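Side-chain contacts in succinate dehydrogenase (Membrane anchor subunit) (Mycolicibacterium smegmatis, PDB 7D6V), which anchors succinate dehydrogenase in the membrane, holds a Rieske-type iron-sulfur cluster there and binds ubiquinone-1, probably passing electrons from succinate oxidation to the quinone: residues A120-V125 / T142-F147; V125-T130 / A135-K140; I174-S179 / L187-L192. One frame throughout, in Å; residues are numbered along the deposited sequence.

Interaction 1 (A120-V125 / T142-F147); sequences AYYRSV and TGETRF. With PEV ((1S)-2-{[(2-aminoethoxy)(hydroxy)phosphoryl]oxy}-1-[(palmitoyloxy)methyl]ethyl stearate), chain I; UQ1 (ubiquinone-1), chain H.
The Y122 ring meets the carboxylate of E144 at its edge: E144 OE1 lies near the plane of the phenol, beside CE2 and OH, while C35 of the bound phospholipid's stearoyl chain approaches another part of the same edge. Next to it, Y121 offers a face to that chain, with C38 3.8 Å above the ring plane toward its rim. The contact ties the last turn of helix 115-124 to the loop before helix 147-150, beside the phospholipid pocket that Y121, T142 and G143 help to line.

Y122 OH donates to E144 OE1 at 3.2 Å, on the anti lone pair of that oxygen, away from OE2. Ring and carboxylate planes stand 58° apart, and an extended chain beyond CG brings the acid to the phenol. Neither polar group depends on this bond alone: Q152 NE2 is the stronger partner of Y122 OH and also bonds Y121 OH, while R118 forms a salt bridge with E144 OE1, which would probably keep the acid ionised. For Y121, CG sits between the backbone N and the carbonyl carbon (chi1 60°), and this turn lays CD1 3.7 Å from lipid C41.

On the loop, the CD1 edge of the F147 ring meets ubiquinone-1 CM5 at 3.7 Å. T142 holds the lipid phosphate twice: OG1 donates to O4P at 2.7 Å, and the backbone N reaches O2P at 3.1 Å.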
loop_
_atom_site.group_PDB
_atom_site.type_symbol
_atom_site.label_atom_id
_atom_site.label_comp_id
_atom_site.label_asym_id
_atom_site.label_seq_id
_atom_site.Cartn_x
_atom_site.Cartn_y
_atom_site.Cartn_z
ATOM N N ALA C 120 -22.209 -19.457 0.795
ATOM C CA ALA C 120 -23.475 -19.172 1.453
ATOM C C ALA C 120 -23.759 -20.172 2.564
ATOM O O ALA C 120 -24.021 -19.784 3.706
ATOM C CB ALA C 120 -24.607 -19.165 0.428
ATOM N N TYR C 121 -23.681 -21.471 2.267
ATOM C CA TYR C 121 -24.054 -22.404 3.320
ATOM C C TYR C 121 -22.918 -22.710 4.289
ATOM O O TYR C 121 -23.209 -23.037 5.436
ATOM C CB TYR C 121 -24.657 -23.706 2.766
ATOM C CG TYR C 121 -23.830 -24.562 1.835
ATOM C CD1 TYR C 121 -24.188 -24.707 0.505
ATOM C CD2 TYR C 121 -22.722 -25.258 2.293
ATOM C CE1 TYR C 121 -23.457 -25.499 -0.347
ATOM C CE2 TYR C 121 -21.981 -26.050 1.448
ATOM C CZ TYR C 121 -22.353 -26.167 0.129
ATOM O OH TYR C 121 -21.620 -26.957 -0.719
ATOM N N TYR C 122 -21.648 -22.550 3.903
ATOM C CA TYR C 122 -20.581 -22.631 4.894
ATOM C C TYR C 122 -20.739 -21.539 5.940
ATOM O O TYR C 122 -20.434 -21.748 7.118
ATOM C CB TYR C 122 -19.208 -22.519 4.227
ATOM C CG TYR C 122 -18.756 -23.746 3.476
ATOM C CD1 TYR C 122 -19.200 -25.008 3.831
ATOM C CD2 TYR C 122 -17.872 -23.640 2.415
ATOM C CE1 TYR C 122 -18.788 -26.124 3.142
ATOM C CE2 TYR C 122 -17.455 -24.747 1.722
ATOM C CZ TYR C 122 -17.915 -25.987 2.089
ATOM O OH TYR C 122 -17.495 -27.095 1.396
ATOM N N ARG C 123 -21.202 -20.357 5.526
ATOM C CA ARG C 123 -21.502 -19.314 6.499
ATOM C C ARG C 123 -22.767 -19.631 7.290
ATOM O O ARG C 123 -22.783 -19.522 8.520
ATOM C CB ARG C 123 -21.635 -17.965 5.798
ATOM C CG ARG C 123 -20.323 -17.349 5.374
ATOM C CD ARG C 123 -20.402 -15.844 5.446
ATOM N NE ARG C 123 -19.336 -15.192 4.699
ATOM C CZ ARG C 123 -19.103 -13.886 4.731
ATOM N NH1 ARG C 123 -19.859 -13.098 5.477
ATOM N NH2 ARG C 123 -18.112 -13.369 4.021
ATOM N N SER C 124 -23.836 -20.038 6.604
ATOM C CA SER C 124 -25.164 -20.065 7.208
ATOM C C SER C 124 -25.451 -21.340 7.994
ATOM O O SER C 124 -25.940 -21.271 9.125
ATOM C CB SER C 124 -26.226 -19.877 6.124
ATOM O OG SER C 124 -26.028 -18.664 5.427
ATOM N N VAL C 125 -25.178 -22.505 7.415
ATOM C CA VAL C 125 -25.514 -23.775 8.043
ATOM C C VAL C 125 -24.353 -24.307 8.865
ATOM O O VAL C 125 -24.520 -24.689 10.025
ATOM C CB VAL C 125 -25.940 -24.788 6.960
ATOM C CG1 VAL C 125 -26.376 -26.098 7.592
ATOM C CG2 VAL C 125 -27.035 -24.204 6.091
ATOM N N THR C 142 -10.870 -28.563 9.206
ATOM C CA THR C 142 -10.023 -29.048 8.131
ATOM C C THR C 142 -10.311 -28.385 6.793
ATOM O O THR C 142 -9.493 -28.500 5.878
ATOM C CB THR C 142 -10.159 -30.570 7.983
ATOM O OG1 THR C 142 -11.449 -30.892 7.452
ATOM C CG2 THR C 142 -9.981 -31.247 9.324
ATOM N N GLY C 143 -11.432 -27.694 6.657
ATOM C CA GLY C 143 -11.738 -27.030 5.402
ATOM C C GLY C 143 -12.230 -28.016 4.374
ATOM O O GLY C 143 -13.125 -28.817 4.642
ATOM N N GLU C 144 -11.643 -27.960 3.185
ATOM C CA GLU C 144 -11.988 -28.851 2.083
ATOM C C GLU C 144 -10.855 -29.832 1.801
ATOM O O GLU C 144 -10.540 -30.130 0.650
ATOM C CB GLU C 144 -12.334 -28.048 0.834
ATOM C CG GLU C 144 -13.739 -27.481 0.846
ATOM C CD GLU C 144 -13.973 -26.481 -0.263
ATOM O OE1 GLU C 144 -15.105 -25.968 -0.374
ATOM O OE2 GLU C 144 -13.025 -26.208 -1.025
ATOM N N THR C 145 -10.226 -30.334 2.862
ATOM C CA THR C 145 -9.077 -31.219 2.741
ATOM C C THR C 145 -9.415 -32.694 2.919
ATOM O O THR C 145 -8.660 -33.543 2.435
ATOM C CB THR C 145 -8.004 -30.828 3.764
ATOM O OG1 THR C 145 -8.622 -30.544 5.023
ATOM C CG2 THR C 145 -7.250 -29.599 3.303
ATOM N N ARG C 146 -10.518 -33.022 3.588
ATOM C CA ARG C 146 -10.847 -34.394 3.937
ATOM C C ARG C 146 -11.910 -34.948 2.992
ATOM O O ARG C 146 -12.457 -34.237 2.150
ATOM C CB ARG C 146 -11.306 -34.475 5.392
ATOM C CG ARG C 146 -10.320 -33.899 6.380
ATOM C CD ARG C 146 -9.431 -34.974 6.956
ATOM N NE ARG C 146 -8.366 -34.405 7.776
ATOM C CZ ARG C 146 -8.189 -34.681 9.063
ATOM N NH1 ARG C 146 -7.194 -34.118 9.732
ATOM N NH2 ARG C 146 -9.011 -35.515 9.681
ATOM N N PHE C 147 -12.236 -36.230 3.175
ATOM C CA PHE C 147 -12.929 -36.990 2.134
ATOM C C PHE C 147 -14.256 -36.388 1.692
ATOM O O PHE C 147 -14.479 -36.286 0.474
ATOM C CB PHE C 147 -13.139 -38.438 2.585
ATOM C CG PHE C 147 -14.362 -39.076 1.987
ATOM C CD1 PHE C 147 -14.413 -39.382 0.636
ATOM C CD2 PHE C 147 -15.469 -39.351 2.770
ATOM C CE1 PHE C 147 -15.537 -39.955 0.086
ATOM C CE2 PHE C 147 -16.595 -39.926 2.222
ATOM C CZ PHE C 147 -16.628 -40.229 0.880
HETATM C C48 PEV I . -30.529 -23.951 -5.019
HETATM C C47 PEV I . -30.547 -25.397 -4.538
HETATM C C46 PEV I . -29.257 -25.737 -3.804
HETATM C C45 PEV I . -29.298 -25.210 -2.376
HETATM C C44 PEV I . -28.536 -26.117 -1.418
HETATM C C43 PEV I . -28.224 -25.415 -0.103
HETATM C C42 PEV I . -28.359 -26.376 1.067
HETATM C C41 PEV I . -26.993 -26.827 1.562
HETATM C C40 PEV I . -27.053 -27.310 3.002
HETATM C C39 PEV I . -26.261 -28.595 3.170
HETATM C C38 PEV I . -24.774 -28.282 3.257
HETATM C C37 PEV I . -24.357 -28.006 4.694
HETATM C C36 PEV I . -23.139 -28.826 5.078
HETATM C C35 PEV I . -21.864 -28.004 4.951
HETATM C C34 PEV I . -20.802 -28.516 5.911
HETATM C C33 PEV I . -20.645 -30.023 5.796
HETATM C C32 PEV I . -20.118 -30.606 7.097
HETATM C C31 PEV I . -18.604 -30.722 7.064
HETATM O O31 PEV I . -17.938 -29.746 7.009
HETATM O O2 PEV I . -18.004 -31.978 7.105
HETATM C C2 PEV I . -17.304 -32.201 8.289
HETATM C C1 PEV I . -15.825 -31.949 8.028
HETATM O O3P PEV I . -15.549 -30.614 8.338
HETATM P P PEV I . -14.468 -30.288 9.537
HETATM O O1P PEV I . -15.140 -30.393 10.882
HETATM O O2P PEV I . -13.918 -28.898 9.347
HETATM O O4P PEV I . -13.252 -31.394 9.465
HETATM C C4 PEV I . -13.268 -32.466 10.363
HETATM C C5 PEV I . -12.754 -33.705 9.634
HETATM N N6 PEV I . -13.214 -34.909 10.301
HETATM C C3 PEV I . -17.531 -33.641 8.741
HETATM O O3 PEV I . -18.907 -33.886 8.678
HETATM C C11 PEV I . -19.288 -34.783 7.675
HETATM O O11 PEV I . -18.890 -35.897 7.692
HETATM C C12 PEV I . -20.207 -34.323 6.548
HETATM C C13 PEV I . -21.352 -35.303 6.307
HETATM C C14 PEV I . -22.520 -34.649 5.576
HETATM C C15 PEV I . -22.071 -33.861 4.349
HETATM C C16 PEV I . -22.731 -34.386 3.078
HETATM C C17 PEV I . -23.151 -33.290 2.100
HETATM C C18 PEV I . -22.771 -31.881 2.555
HETATM C C19 PEV I . -21.933 -31.123 1.525
HETATM C C20 PEV I . -21.496 -31.989 0.344
HETATM C C21 PEV I . -21.115 -31.146 -0.869
HETATM C C22 PEV I . -21.170 -31.943 -2.169
HETATM C C23 PEV I . -19.823 -32.534 -2.578
HETATM C C24 PEV I . -20.002 -33.916 -3.194
HETATM C C25 PEV I . -20.424 -33.842 -4.658
HETATM C C26 PEV I . -21.755 -34.547 -4.903
HETATM C C1 UQ1 H . -8.527 -37.458 -3.260
HETATM O O1 UQ1 H . -7.958 -37.072 -4.222
HETATM C C2 UQ1 H . -7.835 -37.439 -1.901
HETATM O O2 UQ1 H . -6.524 -36.966 -1.786
HETATM C CM2 UQ1 H . -5.569 -37.965 -1.570
HETATM C C3 UQ1 H . -8.577 -37.937 -0.664
HETATM O O3 UQ1 H . -7.946 -37.922 0.584
HETATM C CM3 UQ1 H . -8.072 -36.713 1.275
HETATM C C4 UQ1 H . -10.005 -38.454 -0.789
HETATM O O4 UQ1 H . -10.580 -38.841 0.169
HETATM C C5 UQ1 H . -10.696 -38.471 -2.149
HETATM C CM5 UQ1 H . -12.126 -38.986 -2.277
HETATM C C6 UQ1 H . -9.954 -37.975 -3.385
HETATM C C7 UQ1 H . -10.643 -37.985 -4.745
HETATM C C8 UQ1 H . -11.345 -36.641 -4.922
HETATM C C9 UQ1 H . -11.409 -36.061 -6.099
HETATM C C10 UQ1 H . -10.778 -36.727 -7.318
HETATM C C11 UQ1 H . -12.117 -34.717 -6.238
#

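Interaction 2 (V125-T130 / A135-K140); sequences VWQSPT and AEPHAK. With PEV ((1S)-2-{[(2-aminoethoxy)(hydroxy)phosphoryl]oxy}-1-[(palmitoyloxy)methyl]ethyl stearate), chain I.
The indole of W126 is overlapped by the imidazole of H138, whose CE1 stands 3.8 Å above the indole plane toward its rim. The two rings meet at a slant, planes 34° apart and the six-membered ring centroid of W126 4.6 Å from that of H138. Over the opposite indole face comes the ester carbonyl oxygen O31 of the phospholipid, 3.1 Å from NE1, so W126 is layered between histidine and lipid. With CG anti to the backbone N (chi1 -164°), the indole turns toward the lipid, and W126 CG packs 3.5 Å from lipid C34.

This is a loop folding back on itself just after helix 115-124: Q127, with positive phi, leaves the helical path. Its CB rests 3.8 Å from P137 CG, and T130 OG1 bonds Q127 OE1 at 3.0 Å on a lone pair. E136 OE2 is hydrogen-bonded to H156 of the iron-sulfur subunit, which ties the loop to that neighbouring chain.

H138 NE2 donates to W126 O at 2.6 Å, the acceptor close to the imidazole plane and the donor nearly in line with the C=O bond. The bond therefore implies a proton on NE2 and, lying near the ring plane, it probably restrains the imidazole's rotation against the indole.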
loop_
_atom_site.group_PDB
_atom_site.type_symbol
_atom_site.label_atom_id
_atom_site.label_comp_id
_atom_site.label_asym_id
_atom_site.label_seq_id
_atom_site.Cartn_x
_atom_site.Cartn_y
_atom_site.Cartn_z
ATOM N N VAL C 125 -25.178 -22.505 7.415
ATOM C CA VAL C 125 -25.514 -23.775 8.043
ATOM C C VAL C 125 -24.353 -24.307 8.865
ATOM O O VAL C 125 -24.520 -24.689 10.025
ATOM C CB VAL C 125 -25.940 -24.788 6.960
ATOM C CG1 VAL C 125 -26.376 -26.098 7.592
ATOM C CG2 VAL C 125 -27.035 -24.204 6.091
ATOM N N TRP C 126 -23.160 -24.341 8.278
ATOM C CA TRP C 126 -22.004 -24.902 8.957
ATOM C C TRP C 126 -21.335 -23.907 9.892
ATOM O O TRP C 126 -20.472 -24.309 10.679
ATOM C CB TRP C 126 -20.997 -25.421 7.925
ATOM C CG TRP C 126 -19.948 -26.343 8.483
ATOM C CD1 TRP C 126 -18.605 -26.262 8.281
ATOM C CD2 TRP C 126 -20.156 -27.487 9.323
ATOM N NE1 TRP C 126 -17.961 -27.275 8.944
ATOM C CE2 TRP C 126 -18.892 -28.042 9.592
ATOM C CE3 TRP C 126 -21.289 -28.096 9.874
ATOM C CZ2 TRP C 126 -18.725 -29.171 10.388
ATOM C CZ3 TRP C 126 -21.122 -29.214 10.665
ATOM C CH2 TRP C 126 -19.850 -29.742 10.914
ATOM N N GLN C 127 -21.727 -22.633 9.833
ATOM C CA GLN C 127 -21.219 -21.596 10.731
ATOM C C GLN C 127 -19.697 -21.515 10.689
ATOM O O GLN C 127 -19.048 -21.321 11.717
ATOM C CB GLN C 127 -21.695 -21.812 12.172
ATOM C CG GLN C 127 -23.123 -22.304 12.338
ATOM C CD GLN C 127 -24.147 -21.376 11.731
ATOM O OE1 GLN C 127 -23.958 -20.163 11.693
ATOM N NE2 GLN C 127 -25.250 -21.941 11.263
ATOM N N SER C 128 -19.114 -21.666 9.495
ATOM C CA SER C 128 -17.659 -21.716 9.439
ATOM C C SER C 128 -17.113 -20.347 9.838
ATOM O O SER C 128 -16.527 -20.242 10.913
ATOM C CB SER C 128 -17.175 -22.188 8.072
ATOM O OG SER C 128 -17.302 -23.591 7.960
ATOM N N PRO C 129 -17.263 -19.279 9.070
ATOM C CA PRO C 129 -17.598 -18.022 9.744
ATOM C C PRO C 129 -19.097 -17.785 9.667
ATOM O O PRO C 129 -19.659 -17.785 8.569
ATOM C CB PRO C 129 -16.784 -16.974 8.981
ATOM C CG PRO C 129 -16.620 -17.528 7.648
ATOM C CD PRO C 129 -16.643 -19.027 7.757
ATOM N N THR C 130 -19.768 -17.592 10.802
ATOM C CA THR C 130 -21.135 -17.086 10.738
ATOM C C THR C 130 -21.134 -15.669 10.187
ATOM O O THR C 130 -21.896 -15.339 9.273
ATOM C CB THR C 130 -21.789 -17.136 12.117
ATOM O OG1 THR C 130 -21.641 -18.446 12.671
ATOM C CG2 THR C 130 -23.263 -16.810 12.017
ATOM N N ALA C 135 -16.288 -15.402 16.261
ATOM C CA ALA C 135 -15.504 -16.610 16.478
ATOM C C ALA C 135 -16.350 -17.872 16.340
ATOM O O ALA C 135 -17.546 -17.882 16.640
ATOM C CB ALA C 135 -14.831 -16.569 17.848
ATOM N N GLU C 136 -15.699 -18.944 15.891
ATOM C CA GLU C 136 -16.381 -20.158 15.470
ATOM C C GLU C 136 -16.991 -20.915 16.647
ATOM O O GLU C 136 -16.430 -20.937 17.745
ATOM C CB GLU C 136 -15.409 -21.091 14.762
ATOM C CG GLU C 136 -15.259 -20.799 13.317
ATOM C CD GLU C 136 -14.277 -21.708 12.617
ATOM O OE1 GLU C 136 -13.135 -21.836 13.091
ATOM O OE2 GLU C 136 -14.649 -22.295 11.582
ATOM N N PRO C 137 -18.125 -21.581 16.428
ATOM C CA PRO C 137 -18.577 -22.620 17.359
ATOM C C PRO C 137 -17.921 -23.976 17.147
ATOM O O PRO C 137 -18.394 -24.962 17.714
ATOM C CB PRO C 137 -20.083 -22.696 17.067
ATOM C CG PRO C 137 -20.201 -22.293 15.651
ATOM C CD PRO C 137 -19.150 -21.250 15.425
ATOM N N HIS C 138 -16.854 -24.049 16.356
ATOM C CA HIS C 138 -16.140 -25.287 16.078
ATOM C C HIS C 138 -14.747 -25.230 16.691
ATOM O O HIS C 138 -14.102 -24.179 16.689
ATOM C CB HIS C 138 -16.016 -25.531 14.573
ATOM C CG HIS C 138 -17.326 -25.617 13.854
ATOM N ND1 HIS C 138 -18.136 -26.731 13.910
ATOM C CD2 HIS C 138 -17.959 -24.734 13.047
ATOM C CE1 HIS C 138 -19.214 -26.527 13.176
ATOM N NE2 HIS C 138 -19.131 -25.323 12.640
ATOM N N ALA C 139 -14.283 -26.368 17.205
ATOM C CA ALA C 139 -12.951 -26.447 17.792
ATOM C C ALA C 139 -11.903 -26.915 16.789
ATOM O O ALA C 139 -10.767 -26.430 16.809
ATOM C CB ALA C 139 -12.965 -27.379 19.003
ATOM N N LYS C 140 -12.263 -27.846 15.912
ATOM C CA LYS C 140 -11.391 -28.315 14.850
ATOM C C LYS C 140 -11.923 -27.847 13.503
ATOM O O LYS C 140 -13.120 -27.594 13.344
ATOM C CB LYS C 140 -11.271 -29.841 14.865
ATOM C CG LYS C 140 -10.667 -30.396 16.140
ATOM C CD LYS C 140 -9.212 -29.990 16.263
ATOM C CE LYS C 140 -8.563 -30.595 17.491
ATOM N NZ LYS C 140 -7.148 -30.154 17.623
HETATM C C48 PEV I . -30.529 -23.951 -5.019
HETATM C C47 PEV I . -30.547 -25.397 -4.538
HETATM C C46 PEV I . -29.257 -25.737 -3.804
HETATM C C45 PEV I . -29.298 -25.210 -2.376
HETATM C C44 PEV I . -28.536 -26.117 -1.418
HETATM C C43 PEV I . -28.224 -25.415 -0.103
HETATM C C42 PEV I . -28.359 -26.376 1.067
HETATM C C41 PEV I . -26.993 -26.827 1.562
HETATM C C40 PEV I . -27.053 -27.310 3.002
HETATM C C39 PEV I . -26.261 -28.595 3.170
HETATM C C38 PEV I . -24.774 -28.282 3.257
HETATM C C37 PEV I . -24.357 -28.006 4.694
HETATM C C36 PEV I . -23.139 -28.826 5.078
HETATM C C35 PEV I . -21.864 -28.004 4.951
HETATM C C34 PEV I . -20.802 -28.516 5.911
HETATM C C33 PEV I . -20.645 -30.023 5.796
HETATM C C32 PEV I . -20.118 -30.606 7.097
HETATM C C31 PEV I . -18.604 -30.722 7.064
HETATM O O31 PEV I . -17.938 -29.746 7.009
HETATM O O2 PEV I . -18.004 -31.978 7.105
HETATM C C2 PEV I . -17.304 -32.201 8.289
HETATM C C1 PEV I . -15.825 -31.949 8.028
HETATM O O3P PEV I . -15.549 -30.614 8.338
HETATM P P PEV I . -14.468 -30.288 9.537
HETATM O O1P PEV I . -15.140 -30.393 10.882
HETATM O O2P PEV I . -13.918 -28.898 9.347
HETATM O O4P PEV I . -13.252 -31.394 9.465
HETATM C C4 PEV I . -13.268 -32.466 10.363
HETATM C C5 PEV I . -12.754 -33.705 9.634
HETATM N N6 PEV I . -13.214 -34.909 10.301
HETATM C C3 PEV I . -17.531 -33.641 8.741
HETATM O O3 PEV I . -18.907 -33.886 8.678
HETATM C C11 PEV I . -19.288 -34.783 7.675
HETATM O O11 PEV I . -18.890 -35.897 7.692
HETATM C C12 PEV I . -20.207 -34.323 6.548
HETATM C C13 PEV I . -21.352 -35.303 6.307
HETATM C C14 PEV I . -22.520 -34.649 5.576
HETATM C C15 PEV I . -22.071 -33.861 4.349
HETATM C C16 PEV I . -22.731 -34.386 3.078
HETATM C C17 PEV I . -23.151 -33.290 2.100
HETATM C C18 PEV I . -22.771 -31.881 2.555
HETATM C C19 PEV I . -21.933 -31.123 1.525
HETATM C C20 PEV I . -21.496 -31.989 0.344
HETATM C C21 PEV I . -21.115 -31.146 -0.869
HETATM C C22 PEV I . -21.170 -31.943 -2.169
HETATM C C23 PEV I . -19.823 -32.534 -2.578
HETATM C C24 PEV I . -20.002 -33.916 -3.194
HETATM C C25 PEV I . -20.424 -33.842 -4.658
HETATM C C26 PEV I . -21.755 -34.547 -4.903
#

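Interaction 3 (I174-S179 / L187-L192); sequences ITAFHS and LGNVIL
N189 reaches across to F177 and A176 from the first turn of helix 188-204. Its CB lies over the face of the F177 ring, 4.0 Å from the centroid in a CH-pi contact. One atom further, CG is 3.7 Å from F177 CD1, and the amide then continues over the ring almost flat, the two planes only 5° apart. This is an amide-aromatic stack, with ND2 3.6 Å above the ring plane. The first torsion, which sets CG anti to the carbonyl carbon (chi1 -67°), directs the amide at the opposing backbone.

At the tip, ND2 donates a fairly straight hydrogen bond of 3.0 Å to A176 O. The nitrogen stands above the carbonyl plane, 74° out of it, rather than on a lone pair, although the oxygen lies close to the plane of the amide itself. From the other face of that carbonyl comes H178 N, at 2.7 Å, closing the inverse gamma turn centred on F177. Two donors thus grip A176 O near the end of helix 155-175. The other tip atom, OD1, accepts from G186 N, so one asparagine side chain links the turn to the backbone just before its own helix. F177 covers the amide on one side, and A176 CB touches ND2 at 3.5 Å.

The remaining contact is apolar: A176 CB meets L192 CD1 at 3.7 Å, one helical turn beyond N189. Together these contacts join the end of helix 155-175 to the start of helix 188-204 across the connecting loop. Y66 of strand 66-67 packs on both A176 and L192, and its hydroxyl makes a weak bond to N189 OD1. L192 also rests on T254 and I258 of helix 240-264.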
loop_
_atom_site.group_PDB
_atom_site.type_symbol
_atom_site.label_atom_id
_atom_site.label_comp_id
_atom_site.label_asym_id
_atom_site.label_seq_id
_atom_site.Cartn_x
_atom_site.Cartn_y
_atom_site.Cartn_z
ATOM N N ILE C 174 -37.918 -23.396 -27.064
ATOM C CA ILE C 174 -38.151 -23.164 -28.484
ATOM C C ILE C 174 -39.410 -23.885 -28.947
ATOM O O ILE C 174 -40.216 -23.329 -29.701
ATOM C CB ILE C 174 -36.920 -23.581 -29.305
ATOM C CG1 ILE C 174 -35.766 -22.615 -29.050
ATOM C CG2 ILE C 174 -37.254 -23.620 -30.781
ATOM C CD1 ILE C 174 -34.461 -23.051 -29.659
ATOM N N THR C 175 -39.611 -25.125 -28.500
ATOM C CA THR C 175 -40.813 -25.839 -28.912
ATOM C C THR C 175 -42.066 -25.347 -28.200
ATOM O O THR C 175 -43.172 -25.703 -28.616
ATOM C CB THR C 175 -40.649 -27.341 -28.687
ATOM O OG1 THR C 175 -40.493 -27.605 -27.289
ATOM C CG2 THR C 175 -39.437 -27.857 -29.431
ATOM N N ALA C 176 -41.923 -24.539 -27.148
ATOM C CA ALA C 176 -43.090 -23.986 -26.473
ATOM C C ALA C 176 -43.875 -23.009 -27.341
ATOM O O ALA C 176 -45.030 -22.715 -27.021
ATOM C CB ALA C 176 -42.666 -23.296 -25.179
ATOM N N PHE C 177 -43.287 -22.495 -28.422
ATOM C CA PHE C 177 -43.957 -21.520 -29.285
ATOM C C PHE C 177 -44.983 -22.231 -30.167
ATOM O O PHE C 177 -44.853 -22.333 -31.387
ATOM C CB PHE C 177 -42.942 -20.759 -30.124
ATOM C CG PHE C 177 -42.289 -19.626 -29.400
ATOM C CD1 PHE C 177 -42.880 -18.378 -29.372
ATOM C CD2 PHE C 177 -41.081 -19.804 -28.754
ATOM C CE1 PHE C 177 -42.285 -17.331 -28.708
ATOM C CE2 PHE C 177 -40.480 -18.761 -28.089
ATOM C CZ PHE C 177 -41.082 -17.523 -28.066
ATOM N N HIS C 178 -46.040 -22.710 -29.521
ATOM C CA HIS C 178 -47.043 -23.517 -30.192
ATOM C C HIS C 178 -48.444 -23.031 -29.854
ATOM O O HIS C 178 -48.687 -22.416 -28.816
ATOM C CB HIS C 178 -46.910 -24.999 -29.821
ATOM C CG HIS C 178 -47.652 -25.913 -30.742
ATOM N ND1 HIS C 178 -48.831 -26.529 -30.389
ATOM C CD2 HIS C 178 -47.389 -26.301 -32.012
ATOM C CE1 HIS C 178 -49.258 -27.268 -31.397
ATOM N NE2 HIS C 178 -48.403 -27.145 -32.394
ATOM N N SER C 179 -49.359 -23.320 -30.771
ATOM C CA SER C 179 -50.779 -23.046 -30.636
ATOM C C SER C 179 -51.529 -24.189 -31.300
ATOM O O SER C 179 -50.957 -24.912 -32.123
ATOM C CB SER C 179 -51.149 -21.704 -31.286
ATOM O OG SER C 179 -52.397 -21.220 -30.831
ATOM N N LEU C 187 -47.314 -15.462 -23.480
ATOM C CA LEU C 187 -46.795 -15.023 -22.183
ATOM C C LEU C 187 -46.229 -16.168 -21.353
ATOM O O LEU C 187 -45.306 -15.964 -20.556
ATOM C CB LEU C 187 -47.887 -14.316 -21.371
ATOM C CG LEU C 187 -47.513 -13.809 -19.980
ATOM C CD1 LEU C 187 -46.443 -12.733 -20.057
ATOM C CD2 LEU C 187 -48.735 -13.323 -19.233
ATOM N N GLY C 188 -46.643 -17.397 -21.653
ATOM C CA GLY C 188 -45.910 -18.538 -21.144
ATOM C C GLY C 188 -44.601 -18.670 -21.881
ATOM O O GLY C 188 -43.577 -19.035 -21.300
ATOM N N ASN C 189 -44.615 -18.322 -23.168
ATOM C CA ASN C 189 -43.385 -18.204 -23.929
ATOM C C ASN C 189 -42.476 -17.146 -23.325
ATOM O O ASN C 189 -41.265 -17.351 -23.220
ATOM C CB ASN C 189 -43.709 -17.874 -25.382
ATOM C CG ASN C 189 -44.418 -19.006 -26.087
ATOM O OD1 ASN C 189 -45.541 -18.855 -26.557
ATOM N ND2 ASN C 189 -43.765 -20.156 -26.157
ATOM N N VAL C 190 -43.042 -16.015 -22.908
ATOM C CA VAL C 190 -42.229 -14.950 -22.328
ATOM C C VAL C 190 -41.568 -15.429 -21.042
ATOM O O VAL C 190 -40.358 -15.264 -20.845
ATOM C CB VAL C 190 -43.082 -13.694 -22.089
ATOM C CG1 VAL C 190 -42.222 -12.570 -21.552
ATOM C CG2 VAL C 190 -43.772 -13.276 -23.371
ATOM N N ILE C 191 -42.351 -16.048 -20.155
ATOM C CA ILE C 191 -41.803 -16.512 -18.882
ATOM C C ILE C 191 -40.735 -17.577 -19.111
ATOM O O ILE C 191 -39.635 -17.508 -18.546
ATOM C CB ILE C 191 -42.932 -17.020 -17.969
ATOM C CG1 ILE C 191 -43.949 -15.905 -17.734
ATOM C CG2 ILE C 191 -42.375 -17.511 -16.646
ATOM C CD1 ILE C 191 -45.169 -16.336 -16.984
ATOM N N LEU C 192 -41.036 -18.569 -19.957
ATOM C CA LEU C 192 -40.086 -19.646 -20.219
ATOM C C LEU C 192 -38.805 -19.125 -20.857
ATOM O O LEU C 192 -37.703 -19.531 -20.470
ATOM C CB LEU C 192 -40.728 -20.701 -21.116
ATOM C CG LEU C 192 -41.678 -21.709 -20.478
ATOM C CD1 LEU C 192 -42.496 -22.412 -21.541
ATOM C CD2 LEU C 192 -40.898 -22.719 -19.665
#

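Interactions 1 and 2 are neighbours, their centres 9 Å apart: they share V125, lie beside the same phospholipid, and interaction 2 is nested within the loop that interaction 1 closes. Y122 O, a probable acceptor for S128 N, joins them further. Interaction 1 is buried and polar, a phenol-carboxylate bond whose acid also has a salt-bridge partner in the protein; interaction 2 is partly exposed and relies on aromatic overlap and a histidine-carbonyl bond. Both border the iron-sulfur subunit. Interaction 3 stands about 40 Å from interaction 1, centre to centre, on the opposite side of the chain's centre. Buried within this chain alone, it connects two helix ends through a neutral amide and an alanine-leucine contact.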